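Photosystem II assembly protein Ycf48 (Thermosynechococcus elongatus, PDB 5OJ5) binds the C-terminal prepropeptide of the D1 protein and probably promotes early photosystem II assembly and the replacement of photodamaged D1. Local coordinates at residues 50-55 / 333-338; 180-185 / 196-201; 104-109 / 147-152; 283-288 / 300-305. All coordinates share one frame; numbering follows the deposited sequence. Where two conformers were deposited one is given.

Contact 1: 50-55 / 333-338; sequences IQLPTT and GILLRY
Ile50 and Leu335 face each other as a hydrogen-bonded antiparallel pair: Ile50 N donates to Leu335 O at 2.8 Å, and Leu335 N returns a bond to Ile50 O at 2.9 Å. A third backbone bond, from Leu52 N to Gly333 O (2.8 Å), carries the pairing one step past strand 47-51, where the chain swings off through an inverse gamma turn centred on Pro53. The polar side-chain work falls to Gln51, the non-hydrogen-bonded partner of Ile334. Its chain folds at chi2 (67°), which brings NE2 back to donate to a lone pair of Leu52 O at 3.1 Å; NE2 also bonds Lys332 O. Two acceptors on NE2 fix the turn of the amide, and OE1 rests against Ile334 CG1 at 3.7 Å. Apolar packing occupies the face of Ile50 and Leu335, whose CB atoms lie 4.1 Å apart. Ile50 CD1 reaches further, to Arg337 CB at 3.8 Å and the edge of its guanidinium, whose NE forms a salt bridge with Glu48. Leu52 CD2 meets Leu335 CD2 at 4.1 Å, the two side chains crossing at a slant. Strand 334-338 is flanked by 47-51 and 325-329, so the N-terminal strand completes the C-terminal blade in the Velcro closure of a propeller ring, while Leu52 and Leu335 pack on Trp88 and strand 58-63 of the next blade.

Contact 2: 180-185 / 196-201; sequences EAIGVM and YVAVSS
Met185 lies against Ala198 where the loop 180-185 passes strand 196-199. CB of Met185 starts the chain 4.0 Å from Val199 O, the same carbonyl that the Met185 CA-H approaches in a C-H...O contact. With CG anti to the carbonyl carbon (chi1 -60°), the chain runs along the strand, and CG comes to 3.9 Å from Ala198 CB. Next, SD presses on that methyl at 3.6 Å, the closest apolar contact between the two segments. The bend at chi3 (-60°) then turns CE off Ala198, and the methionine side chain finds further cover on Ile158 of strand 154-159. Ile182 adds a looser apolar touch, its CD1 4.3 Å from Ala198 CB.

At the far end of the strand the chemistry becomes polar. In one of its two conformers Ser201 donates from OG to Val184 O at 2.6 Å, meeting this carbonyl from a position tilted out of its plane. A water that accepts from Val184 N donates to the same OG, and another joins Ile182 O to Ser201 N, so in this conformer loop and strand end are linked both directly and through solvent. The loop runs from outer strand 175-178 of one blade to inner strand 187-190 of the next, and Ser201 directly precedes the Arg-rich patch 202-226. This is the inter-blade connection of a beta-propeller, folded back on the second strand of the blade it enters.

Contact 3: 104-109 / 147-152; sequences SVSFQG and IKALGN
Ser104, Ser106 and Gln108 run beside Ile147, Ala149 and Gly151 on two strands that are nearly parallel, 8° apart in direction and 5.5 Å between axes, with no backbone-to-backbone hydrogen bond joining them. The serine hydroxyls bridge the gap instead. Ser104 OG accepts from Ile147 N at 2.9 Å, and two residues on Ser106 OG accepts from Ala149 N at 2.8 Å, an almost straight bond (175°). Both hydroxyls extend anti to the backbone nitrogen (chi1 179° in Ser106), which throws OG across to the next strand.

The two strands are the innermost of consecutive propeller blades, each bonded within its own sheet to a strand on the outer side. Val105 N and Phe107 N are in turn held by Asp60 and Ser62 side chains of the preceding blade, so a like side-chain-to-NH linkage joins this strand to the blade before it.

Ala149 CB packs against the backbone between Phe107 and Gln108, 3.6 Å from Gln108 N. Further along, Gln108 folds at chi2 and lays CG on Gly151 CA at 3.6 Å, where Leu150 and Gly151 form a classic beta bulge against strand 154-159. Waters bridge several of the remaining polar groups. Lys148, bent at its own chi2, brings NZ to a water that also meets Ser106 OG at 2.7 Å. A second water donates to both Phe107 O and Ala149 O, while a third accepts from Gln108 NE2 and donates to Ala149 O, giving this carbonyl two solvent partners.

Contact 4: 283-288 / 300-305; sequences VWLAGG and QTWQQD
Val283 and Trp302 come no closer than 8.9 Å between their CA atoms, since strand 292-295 lies between strand 283-287 and the outer segment 300-305, and no hydrogen bond crosses the gap. The indole of Trp302 spans it. Its CG lies anti to the carbonyl carbon (chi1 -66°), and the six-membered ring leads towards the inner strand. There CZ3 meets Leu285 CB at 3.5 Å, and CH2 meets Val283 CB at 3.9 Å. CZ3 also lies 3.5 Å from Val283 O, while the carbonyl carbon of Trp284 comes to the ring edge near its plane. Leu285 sends its delta branch over the ring: CD2 stands 4.2 Å from the centroid of the six-membered ring of Trp302, only 8° off the normal, a CH-pi contact on one face.

Ser295, Asp297, Gly299, Thr301 and Trp302 are the signature positions of an Asp-box (BNR) motif, Ser-X-Asp-X-Gly-X-Thr-Trp, set in the turn between the third and outer strands of a blade. Its Thr301 OG1 bonds Asp297, and Thr301 O accepts from Ser295 OG, links that fix the turn from which the tryptophan points inward. Trp302 NE1 makes a weak bond to Gly299 O.

Trp284 leaves the strand from the side away from the outer segment, yet the end of its ring returns to it. Its CZ3 lies 4.1 Å from Asp305 OD2, the ring and carboxylate planes being turned 55° apart. Its NE1 is held by Glu282, and its indole meets that of Trp47 edge-to-face.

All four contacts belong to one seven-bladed propeller, but they join different parts of it. Contacts 3 and 4 are buried; contacts 1 and 2 are partly exposed. Contact 1 pairs strands within a sheet by backbone bonds and closes the ring, enclosing the other three along the chain. Contact 4 also stays within one blade, yet bridges non-adjacent strands by apolar and aromatic packing. Contact 3 joins inner strands of two blades through serine hydroxyls, while contact 2 lays the loop between blades on the blade it enters, by methionine, one serine and waters. These two touch, Tyr196 OH lying 4.2 Å from Lys148 CB, whereas contacts 1 and 2, like 3 and 4, lie on opposite sides of the chain's centre.

Contact 1: 50-55 / 333-338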
loop_
_atom_site.group_PDB
_atom_site.type_symbol
_atom_site.label_atom_id
_atom_site.label_comp_id
_atom_site.label_asym_id
_atom_site.label_seq_id
_atom_site.Cartn_x
_atom_site.Cartn_y
_atom_site.Cartn_z
ATOM N N ILE A 50 -5.778 14.562 9.525
ATOM C CA ILE A 50 -4.897 14.592 10.694
ATOM C C ILE A 50 -3.532 15.044 10.205
ATOM O O ILE A 50 -3.027 14.580 9.175
ATOM C CB ILE A 50 -4.805 13.183 11.336
ATOM C CG1 ILE A 50 -6.157 12.774 11.950
ATOM C CG2 ILE A 50 -3.678 13.142 12.402
ATOM C CD1 ILE A 50 -6.232 11.346 12.403
ATOM N N GLN A 51 -2.913 15.931 10.973
ATOM C CA GLN A 51 -1.507 16.238 10.776
ATOM C C GLN A 51 -0.692 15.462 11.800
ATOM O O GLN A 51 -0.804 15.708 13.003
ATOM C CB GLN A 51 -1.269 17.742 10.924
ATOM C CG GLN A 51 0.228 18.101 10.829
ATOM C CD GLN A 51 0.781 17.855 9.437
ATOM O OE1 GLN A 51 0.222 18.326 8.429
ATOM N NE2 GLN A 51 1.906 17.157 9.367
ATOM N N LEU A 52 0.122 14.523 11.334
ATOM C CA LEU A 52 1.012 13.820 12.232
ATOM C C LEU A 52 2.100 14.771 12.724
ATOM O O LEU A 52 2.407 15.784 12.084
ATOM C CB LEU A 52 1.674 12.684 11.477
ATOM C CG LEU A 52 0.696 11.573 11.053
ATOM C CD1 LEU A 52 1.420 10.615 10.078
ATOM C CD2 LEU A 52 0.170 10.820 12.246
ATOM N N PRO A 53 2.773 14.419 13.824
ATOM C CA PRO A 53 3.870 15.258 14.356
ATOM C C PRO A 53 5.181 14.994 13.612
ATOM O O PRO A 53 6.201 14.609 14.201
ATOM C CB PRO A 53 3.908 14.836 15.827
ATOM C CG PRO A 53 3.467 13.427 15.815
ATOM C CD PRO A 53 2.366 13.371 14.784
ATOM N N THR A 54 5.140 15.219 12.300
ATOM C CA THR A 54 6.261 15.066 11.393
ATOM C C THR A 54 5.898 15.764 10.096
ATOM O O THR A 54 4.719 15.972 9.812
ATOM C CB THR A 54 6.589 13.597 11.103
ATOM O OG1 THR A 54 7.809 13.560 10.356
ATOM C CG2 THR A 54 5.485 12.897 10.285
ATOM N N THR A 55 6.909 16.066 9.275
ATOM C CA THR A 55 6.666 16.403 7.878
ATOM C C THR A 55 7.254 15.358 6.947
ATOM O O THR A 55 7.244 15.561 5.724
ATOM C CB THR A 55 7.180 17.802 7.507
ATOM O OG1 THR A 55 8.611 17.813 7.603
ATOM C CG2 THR A 55 6.581 18.860 8.412
ATOM N N GLY A 333 3.348 14.271 6.256
ATOM C CA GLY A 333 2.712 13.942 7.514
ATOM C C GLY A 333 1.206 14.011 7.543
ATOM O O GLY A 333 0.608 13.838 8.614
ATOM N N ILE A 334 0.576 14.251 6.414
ATOM C CA ILE A 334 -0.876 14.290 6.353
ATOM C C ILE A 334 -1.423 12.871 6.260
ATOM O O ILE A 334 -0.934 12.036 5.475
ATOM C CB ILE A 334 -1.323 15.116 5.145
ATOM C CG1 ILE A 334 -0.922 16.597 5.371
ATOM C CG2 ILE A 334 -2.844 14.934 4.889
ATOM C CD1 ILE A 334 -1.088 17.466 4.170
ATOM N N LEU A 335 -2.433 12.605 7.084
ATOM C CA LEU A 335 -3.200 11.381 7.105
ATOM C C LEU A 335 -4.677 11.742 6.937
ATOM O O LEU A 335 -5.102 12.718 7.511
ATOM C CB LEU A 335 -2.887 10.840 8.513
ATOM C CG LEU A 335 -3.318 9.424 8.791
ATOM C CD1 LEU A 335 -2.691 8.452 7.801
ATOM C CD2 LEU A 335 -2.894 9.070 10.221
ATOM N N LEU A 336 -5.453 10.936 6.235
ATOM C CA LEU A 336 -6.901 10.985 6.418
ATOM C C LEU A 336 -7.317 9.743 7.177
ATOM O O LEU A 336 -6.795 8.645 6.911
ATOM C CB LEU A 336 -7.648 11.012 5.089
ATOM C CG LEU A 336 -7.194 12.055 4.069
ATOM C CD1 LEU A 336 -8.050 11.920 2.785
ATOM C CD2 LEU A 336 -7.209 13.419 4.641
ATOM N N ARG A 337 -8.267 9.887 8.095
ATOM C CA ARG A 337 -8.779 8.791 8.920
ATOM C C ARG A 337 -10.275 8.619 8.655
ATOM O O ARG A 337 -11.031 9.594 8.647
ATOM C CB ARG A 337 -8.554 9.075 10.406
ATOM C CG ARG A 337 -9.040 7.945 11.312
ATOM C CD ARG A 337 -8.663 8.236 12.762
ATOM N NE ARG A 337 -9.599 9.174 13.349
ATOM C CZ ARG A 337 -10.730 8.828 13.969
ATOM N NH1 ARG A 337 -11.094 7.570 14.088
ATOM N NH2 ARG A 337 -11.523 9.758 14.442
ATOM N N TYR A 338 -10.690 7.376 8.449
ATOM C CA TYR A 338 -12.097 7.062 8.146
ATOM C C TYR A 338 -12.924 7.140 9.423
ATOM O O TYR A 338 -12.578 6.513 10.425
ATOM C CB TYR A 338 -12.193 5.650 7.555
ATOM C CG TYR A 338 -13.576 5.341 7.063
ATOM C CD1 TYR A 338 -13.942 5.656 5.774
ATOM C CD2 TYR A 338 -14.529 4.760 7.898
ATOM C CE1 TYR A 338 -15.231 5.421 5.308
ATOM C CE2 TYR A 338 -15.827 4.515 7.434
ATOM C CZ TYR A 338 -16.149 4.853 6.142
ATOM O OH TYR A 338 -17.432 4.628 5.688
#

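Contact 2: 180-185 / 196-201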
loop_
_atom_site.group_PDB
_atom_site.type_symbol
_atom_site.label_atom_id
_atom_site.label_comp_id
_atom_site.label_asym_id
_atom_site.label_seq_id
_atom_site.Cartn_x
_atom_site.Cartn_y
_atom_site.Cartn_z
ATOM N N GLU A 180 14.839 -14.878 -9.667
ATOM C CA GLU A 180 14.970 -14.269 -11.000
ATOM C C GLU A 180 14.404 -12.863 -10.903
ATOM O O GLU A 180 13.179 -12.667 -10.867
ATOM C CB GLU A 180 14.206 -15.112 -12.022
ATOM C CG GLU A 180 14.722 -16.490 -12.182
ATOM C CD GLU A 180 13.743 -17.522 -11.700
ATOM O OE1 GLU A 180 13.544 -18.515 -12.449
ATOM O OE2 GLU A 180 13.211 -17.340 -10.559
ATOM N N ALA A 181 15.291 -11.885 -10.791
ATOM C CA ALA A 181 14.883 -10.492 -10.618
ATOM C C ALA A 181 14.220 -9.947 -11.877
ATOM O O ALA A 181 14.585 -10.319 -12.998
ATOM C CB ALA A 181 16.133 -9.672 -10.286
ATOM N N ILE A 182 13.312 -8.983 -11.685
ATOM C CA ILE A 182 12.474 -8.402 -12.741
ATOM C C ILE A 182 12.602 -6.887 -12.891
ATOM O O ILE A 182 11.687 -6.236 -13.459
ATOM C CB ILE A 182 10.998 -8.784 -12.564
ATOM C CG1 ILE A 182 10.439 -8.275 -11.224
ATOM C CG2 ILE A 182 10.838 -10.276 -12.716
ATOM C CD1 ILE A 182 8.895 -8.381 -11.135
ATOM N N GLY A 183 13.689 -6.300 -12.448
ATOM C CA GLY A 183 13.814 -4.845 -12.524
ATOM C C GLY A 183 13.015 -4.182 -11.428
ATOM O O GLY A 183 12.288 -4.833 -10.655
ATOM N N VAL A 184 13.225 -2.884 -11.272
ATOM C CA VAL A 184 12.639 -2.170 -10.135
ATOM C C VAL A 184 11.164 -1.982 -10.358
ATOM O O VAL A 184 10.749 -1.279 -11.259
ATOM C CB VAL A 184 13.369 -0.835 -9.901
ATOM C CG1 VAL A 184 12.765 -0.132 -8.694
ATOM C CG2 VAL A 184 14.890 -1.043 -9.650
ATOM N N MET A 185 10.357 -2.564 -9.517
ATOM C CA MET A 185 8.908 -2.518 -9.688
ATOM C C MET A 185 8.383 -1.123 -9.402
ATOM O O MET A 185 8.754 -0.490 -8.422
ATOM C CB MET A 185 8.303 -3.498 -8.661
ATOM C CG MET A 185 8.749 -4.948 -8.818
ATOM S SD MET A 185 8.176 -6.079 -7.584
ATOM C CE MET A 185 8.855 -5.368 -6.124
ATOM N N TYR A 196 0.891 -12.070 -5.804
ATOM C CA TYR A 196 1.353 -10.695 -5.973
ATOM C C TYR A 196 1.216 -10.273 -7.419
ATOM O O TYR A 196 1.295 -11.087 -8.338
ATOM C CB TYR A 196 2.826 -10.566 -5.533
ATOM C CG TYR A 196 3.054 -10.762 -4.052
ATOM C CD1 TYR A 196 3.069 -9.662 -3.193
ATOM C CD2 TYR A 196 3.240 -12.029 -3.498
ATOM C CE1 TYR A 196 3.329 -9.795 -1.837
ATOM C CE2 TYR A 196 3.488 -12.169 -2.117
ATOM C CZ TYR A 196 3.546 -11.051 -1.309
ATOM O OH TYR A 196 3.822 -11.216 0.035
ATOM N N VAL A 197 1.058 -8.956 -7.583
ATOM C CA VAL A 197 1.064 -8.318 -8.895
ATOM C C VAL A 197 1.997 -7.126 -8.826
ATOM O O VAL A 197 1.945 -6.333 -7.879
ATOM C CB VAL A 197 -0.363 -7.958 -9.366
ATOM C CG1 VAL A 197 -1.075 -6.917 -8.486
ATOM C CG2 VAL A 197 -0.320 -7.442 -10.818
ATOM N N ALA A 198 2.873 -7.011 -9.826
ATOM C CA ALA A 198 3.899 -5.978 -9.871
ATOM C C ALA A 198 3.853 -5.273 -11.218
ATOM O O ALA A 198 3.862 -5.925 -12.269
ATOM C CB ALA A 198 5.270 -6.594 -9.696
ATOM N N VAL A 199 3.855 -3.968 -11.204
ATOM C CA VAL A 199 3.920 -3.160 -12.420
ATOM C C VAL A 199 5.373 -2.921 -12.777
ATOM O O VAL A 199 6.189 -2.593 -11.911
ATOM C CB VAL A 199 3.161 -1.839 -12.218
ATOM C CG1 VAL A 199 3.295 -0.966 -13.477
ATOM C CG2 VAL A 199 1.674 -2.133 -11.918
ATOM N N SER A 200 5.726 -3.073 -14.059
ATOM C CA SER A 200 7.107 -2.871 -14.504
ATOM C C SER A 200 7.514 -1.404 -14.332
ATOM O O SER A 200 6.669 -0.515 -14.191
ATOM C CB SER A 200 7.251 -3.331 -15.948
ATOM O OG SER A 200 6.608 -2.442 -16.867
ATOM N N SER A 201 8.831 -1.157 -14.374
ATOM C CA SER A 201 9.381 0.133 -13.948
ATOM C C SER A 201 8.695 1.306 -14.633
ATOM O O SER A 201 8.358 2.293 -13.979
ATOM C CB SER A 201 10.886 0.181 -14.249
ATOM O OG SER A 201 11.606 -0.897 -13.679
HETATM O O HOH W 1 10.619 -3.414 -14.624
HETATM O O HOH W 2 14.411 -1.360 -13.474
#

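Contact 3: 104-109 / 147-152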
loop_
_atom_site.group_PDB
_atom_site.type_symbol
_atom_site.label_atom_id
_atom_site.label_comp_id
_atom_site.label_asym_id
_atom_site.label_seq_id
_atom_site.Cartn_x
_atom_site.Cartn_y
_atom_site.Cartn_z
ATOM N N SER A 104 7.802 -0.643 4.545
ATOM C CA SER A 104 6.774 -1.643 4.799
ATOM C C SER A 104 6.804 -1.994 6.269
ATOM O O SER A 104 7.879 -2.185 6.840
ATOM C CB SER A 104 7.046 -2.855 3.931
ATOM O OG SER A 104 6.172 -3.937 4.132
ATOM N N VAL A 105 5.611 -2.110 6.873
ATOM C CA VAL A 105 5.454 -2.606 8.233
ATOM C C VAL A 105 4.301 -3.593 8.220
ATOM O O VAL A 105 3.284 -3.367 7.547
ATOM C CB VAL A 105 5.215 -1.472 9.252
ATOM C CG1 VAL A 105 3.982 -0.600 8.903
ATOM C CG2 VAL A 105 5.117 -2.000 10.689
ATOM N N SER A 106 4.448 -4.696 8.966
ATOM C CA SER A 106 3.385 -5.702 8.992
ATOM C C SER A 106 3.380 -6.392 10.331
ATOM O O SER A 106 4.409 -6.939 10.747
ATOM C CB SER A 106 3.623 -6.711 7.882
ATOM O OG SER A 106 2.641 -7.728 7.872
ATOM N N PHE A 107 2.211 -6.429 10.957
ATOM C CA PHE A 107 1.986 -7.184 12.198
ATOM C C PHE A 107 1.009 -8.317 11.946
ATOM O O PHE A 107 0.078 -8.218 11.141
ATOM C CB PHE A 107 1.376 -6.272 13.278
ATOM C CG PHE A 107 2.421 -5.439 13.985
ATOM C CD1 PHE A 107 2.962 -5.874 15.201
ATOM C CD2 PHE A 107 2.902 -4.241 13.433
ATOM C CE1 PHE A 107 3.934 -5.158 15.859
ATOM C CE2 PHE A 107 3.911 -3.506 14.113
ATOM C CZ PHE A 107 4.416 -3.983 15.315
ATOM N N GLN A 108 1.219 -9.389 12.701
ATOM C CA GLN A 108 0.204 -10.436 12.888
ATOM C C GLN A 108 0.158 -10.627 14.405
ATOM O O GLN A 108 1.088 -11.187 15.004
ATOM C CB GLN A 108 0.578 -11.711 12.148
ATOM C CG GLN A 108 -0.432 -12.834 12.362
ATOM C CD GLN A 108 -1.836 -12.393 12.041
ATOM O OE1 GLN A 108 -2.747 -12.523 12.891
ATOM N NE2 GLN A 108 -2.053 -11.913 10.860
ATOM N N GLY A 109 -0.861 -10.070 15.026
ATOM C CA GLY A 109 -0.841 -9.978 16.492
ATOM C C GLY A 109 0.357 -9.170 16.950
ATOM O O GLY A 109 0.727 -8.165 16.333
ATOM N N ILE A 147 7.295 -6.522 3.412
ATOM C CA ILE A 147 7.298 -7.669 4.318
ATOM C C ILE A 147 5.873 -7.931 4.720
ATOM O O ILE A 147 5.071 -7.001 4.889
ATOM C CB ILE A 147 8.217 -7.413 5.533
ATOM C CG1 ILE A 147 8.418 -8.686 6.359
ATOM C CG2 ILE A 147 7.768 -6.252 6.387
ATOM C CD1 ILE A 147 9.682 -9.020 6.772
ATOM N N LYS A 148 5.533 -9.214 4.832
ATOM C CA LYS A 148 4.216 -9.642 5.273
ATOM C C LYS A 148 4.387 -10.607 6.435
ATOM O O LYS A 148 4.991 -11.681 6.273
ATOM C CB LYS A 148 3.438 -10.281 4.121
ATOM C CG LYS A 148 2.101 -10.818 4.584
ATOM C CD LYS A 148 1.121 -9.697 4.933
ATOM C CE LYS A 148 -0.239 -10.144 5.283
ATOM N NZ LYS A 148 -1.093 -8.948 5.659
ATOM N N ALA A 149 3.830 -10.236 7.583
ATOM C CA ALA A 149 3.852 -11.095 8.761
ATOM C C ALA A 149 2.821 -12.196 8.590
ATOM O O ALA A 149 1.655 -11.914 8.295
ATOM C CB ALA A 149 3.461 -10.285 9.991
ATOM N N LEU A 150 3.234 -13.450 8.788
ATOM C CA LEU A 150 2.316 -14.583 8.721
ATOM C C LEU A 150 1.989 -15.129 10.098
ATOM O O LEU A 150 1.158 -16.025 10.219
ATOM C CB LEU A 150 2.922 -15.677 7.832
ATOM C CG LEU A 150 3.163 -15.247 6.383
ATOM C CD1 LEU A 150 3.957 -16.293 5.635
ATOM C CD2 LEU A 150 1.899 -14.870 5.654
ATOM N N GLY A 151 2.611 -14.596 11.150
ATOM C CA GLY A 151 2.413 -15.056 12.504
ATOM C C GLY A 151 3.334 -16.199 12.861
ATOM O O GLY A 151 3.863 -16.916 12.008
ATOM N N ASN A 152 3.527 -16.344 14.165
ATOM C CA ASN A 152 4.193 -17.499 14.724
ATOM C C ASN A 152 5.545 -17.750 14.108
ATOM O O ASN A 152 5.890 -18.908 13.858
ATOM C CB ASN A 152 3.291 -18.736 14.627
ATOM C CG ASN A 152 2.024 -18.572 15.443
ATOM O OD1 ASN A 152 2.075 -18.563 16.661
ATOM N ND2 ASN A 152 0.888 -18.424 14.773
HETATM O O HOH W 3 0.372 -6.623 6.969
HETATM O O HOH W 4 -0.034 -9.658 8.532
HETATM O O HOH W 5 1.903 -13.949 15.518
HETATM O O HOH W 6 -0.892 -12.838 8.407
#

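Contact 4: 283-288 / 300-305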
loop_
_atom_site.group_PDB
_atom_site.type_symbol
_atom_site.label_atom_id
_atom_site.label_comp_id
_atom_site.label_asym_id
_atom_site.label_seq_id
_atom_site.Cartn_x
_atom_site.Cartn_y
_atom_site.Cartn_z
ATOM N N VAL A 283 -15.832 1.303 -3.220
ATOM C CA VAL A 283 -14.454 1.424 -3.671
ATOM C C VAL A 283 -14.037 2.874 -3.560
ATOM O O VAL A 283 -14.812 3.773 -3.876
ATOM C CB VAL A 283 -14.315 1.004 -5.148
ATOM C CG1 VAL A 283 -12.841 0.694 -5.434
ATOM C CG2 VAL A 283 -15.226 -0.188 -5.496
ATOM N N TRP A 284 -12.804 3.106 -3.105
ATOM C CA TRP A 284 -12.214 4.429 -3.023
ATOM C C TRP A 284 -11.027 4.506 -3.975
ATOM O O TRP A 284 -10.271 3.546 -4.151
ATOM C CB TRP A 284 -11.817 4.743 -1.585
ATOM C CG TRP A 284 -13.007 4.976 -0.713
ATOM C CD1 TRP A 284 -13.762 4.021 -0.090
ATOM C CD2 TRP A 284 -13.640 6.240 -0.472
ATOM N NE1 TRP A 284 -14.818 4.644 0.570
ATOM C CE2 TRP A 284 -14.754 5.995 0.348
ATOM C CE3 TRP A 284 -13.341 7.557 -0.860
ATOM C CZ2 TRP A 284 -15.590 7.023 0.807
ATOM C CZ3 TRP A 284 -14.191 8.578 -0.436
ATOM C CH2 TRP A 284 -15.287 8.300 0.412
ATOM N N LEU A 285 -10.843 5.689 -4.562
ATOM C CA LEU A 285 -9.835 5.940 -5.567
ATOM C C LEU A 285 -9.179 7.258 -5.218
ATOM O O LEU A 285 -9.845 8.291 -5.169
ATOM C CB LEU A 285 -10.504 5.961 -6.952
ATOM C CG LEU A 285 -9.619 6.205 -8.147
ATOM C CD1 LEU A 285 -8.611 5.088 -8.358
ATOM C CD2 LEU A 285 -10.500 6.324 -9.381
ATOM N N ALA A 286 -7.882 7.197 -4.924
ATOM C CA ALA A 286 -7.112 8.327 -4.432
ATOM C C ALA A 286 -6.118 8.771 -5.484
ATOM O O ALA A 286 -5.495 7.942 -6.141
ATOM C CB ALA A 286 -6.352 7.917 -3.166
ATOM N N GLY A 287 -5.937 10.076 -5.614
ATOM C CA GLY A 287 -4.999 10.578 -6.588
ATOM C C GLY A 287 -4.361 11.881 -6.198
ATOM O O GLY A 287 -4.324 12.299 -5.047
ATOM N N GLY A 288 -3.824 12.527 -7.204
ATOM C CA GLY A 288 -3.069 13.721 -6.965
ATOM C C GLY A 288 -3.941 14.897 -6.604
ATOM O O GLY A 288 -5.128 14.976 -6.941
ATOM N N GLN A 300 -18.140 1.000 -11.128
ATOM C CA GLN A 300 -18.746 1.400 -12.392
ATOM C C GLN A 300 -18.918 2.905 -12.491
ATOM O O GLN A 300 -18.651 3.493 -13.553
ATOM C CB GLN A 300 -20.085 0.686 -12.568
ATOM C CG GLN A 300 -19.909 -0.792 -12.862
ATOM C CD GLN A 300 -18.929 -1.040 -14.006
ATOM O OE1 GLN A 300 -19.155 -0.612 -15.136
ATOM N NE2 GLN A 300 -17.836 -1.741 -13.716
ATOM N N THR A 301 -19.447 3.528 -11.440
ATOM C CA THR A 301 -19.666 4.963 -11.446
ATOM C C THR A 301 -19.131 5.562 -10.173
ATOM O O THR A 301 -19.039 4.905 -9.131
ATOM C CB THR A 301 -21.119 5.361 -11.603
ATOM O OG1 THR A 301 -21.867 4.982 -10.453
ATOM C CG2 THR A 301 -21.721 4.702 -12.837
ATOM N N TRP A 302 -18.756 6.814 -10.282
ATOM C CA TRP A 302 -17.963 7.448 -9.247
ATOM C C TRP A 302 -18.553 8.795 -8.884
ATOM O O TRP A 302 -19.127 9.504 -9.709
ATOM C CB TRP A 302 -16.511 7.666 -9.769
ATOM C CG TRP A 302 -15.828 6.333 -10.004
ATOM C CD1 TRP A 302 -15.891 5.568 -11.131
ATOM C CD2 TRP A 302 -15.032 5.609 -9.055
ATOM N NE1 TRP A 302 -15.162 4.413 -10.936
ATOM C CE2 TRP A 302 -14.644 4.409 -9.676
ATOM C CE3 TRP A 302 -14.634 5.839 -7.738
ATOM C CZ2 TRP A 302 -13.857 3.470 -9.042
ATOM C CZ3 TRP A 302 -13.857 4.900 -7.102
ATOM C CH2 TRP A 302 -13.474 3.723 -7.751
ATOM N N GLN A 303 -18.339 9.160 -7.642
ATOM C CA GLN A 303 -18.672 10.462 -7.135
ATOM C C GLN A 303 -17.438 10.992 -6.425
ATOM O O GLN A 303 -16.585 10.226 -5.948
ATOM C CB GLN A 303 -19.864 10.382 -6.184
ATOM C CG GLN A 303 -21.143 9.966 -6.924
ATOM C CD GLN A 303 -22.400 9.950 -6.072
ATOM O OE1 GLN A 303 -22.334 10.020 -4.842
ATOM N NE2 GLN A 303 -23.576 9.919 -6.740
ATOM N N GLN A 304 -17.326 12.298 -6.361
ATOM C CA GLN A 304 -16.135 12.912 -5.808
ATOM C C GLN A 304 -16.365 13.350 -4.363
ATOM O O GLN A 304 -17.412 13.909 -4.039
ATOM C CB GLN A 304 -15.684 14.126 -6.624
ATOM C CG GLN A 304 -14.436 14.762 -6.077
ATOM C CD GLN A 304 -13.746 15.657 -7.057
ATOM O OE1 GLN A 304 -14.343 16.106 -8.039
ATOM N NE2 GLN A 304 -12.480 15.932 -6.799
ATOM N N ASP A 305 -15.377 13.108 -3.495
ATOM C CA ASP A 305 -15.387 13.669 -2.142
ATOM C C ASP A 305 -14.812 15.074 -2.234
ATOM O O ASP A 305 -13.591 15.270 -2.239
ATOM C CB ASP A 305 -14.577 12.785 -1.215
ATOM C CG ASP A 305 -14.670 13.220 0.220
ATOM O OD1 ASP A 305 -14.901 14.399 0.509
ATOM O OD2 ASP A 305 -14.457 12.337 1.094
#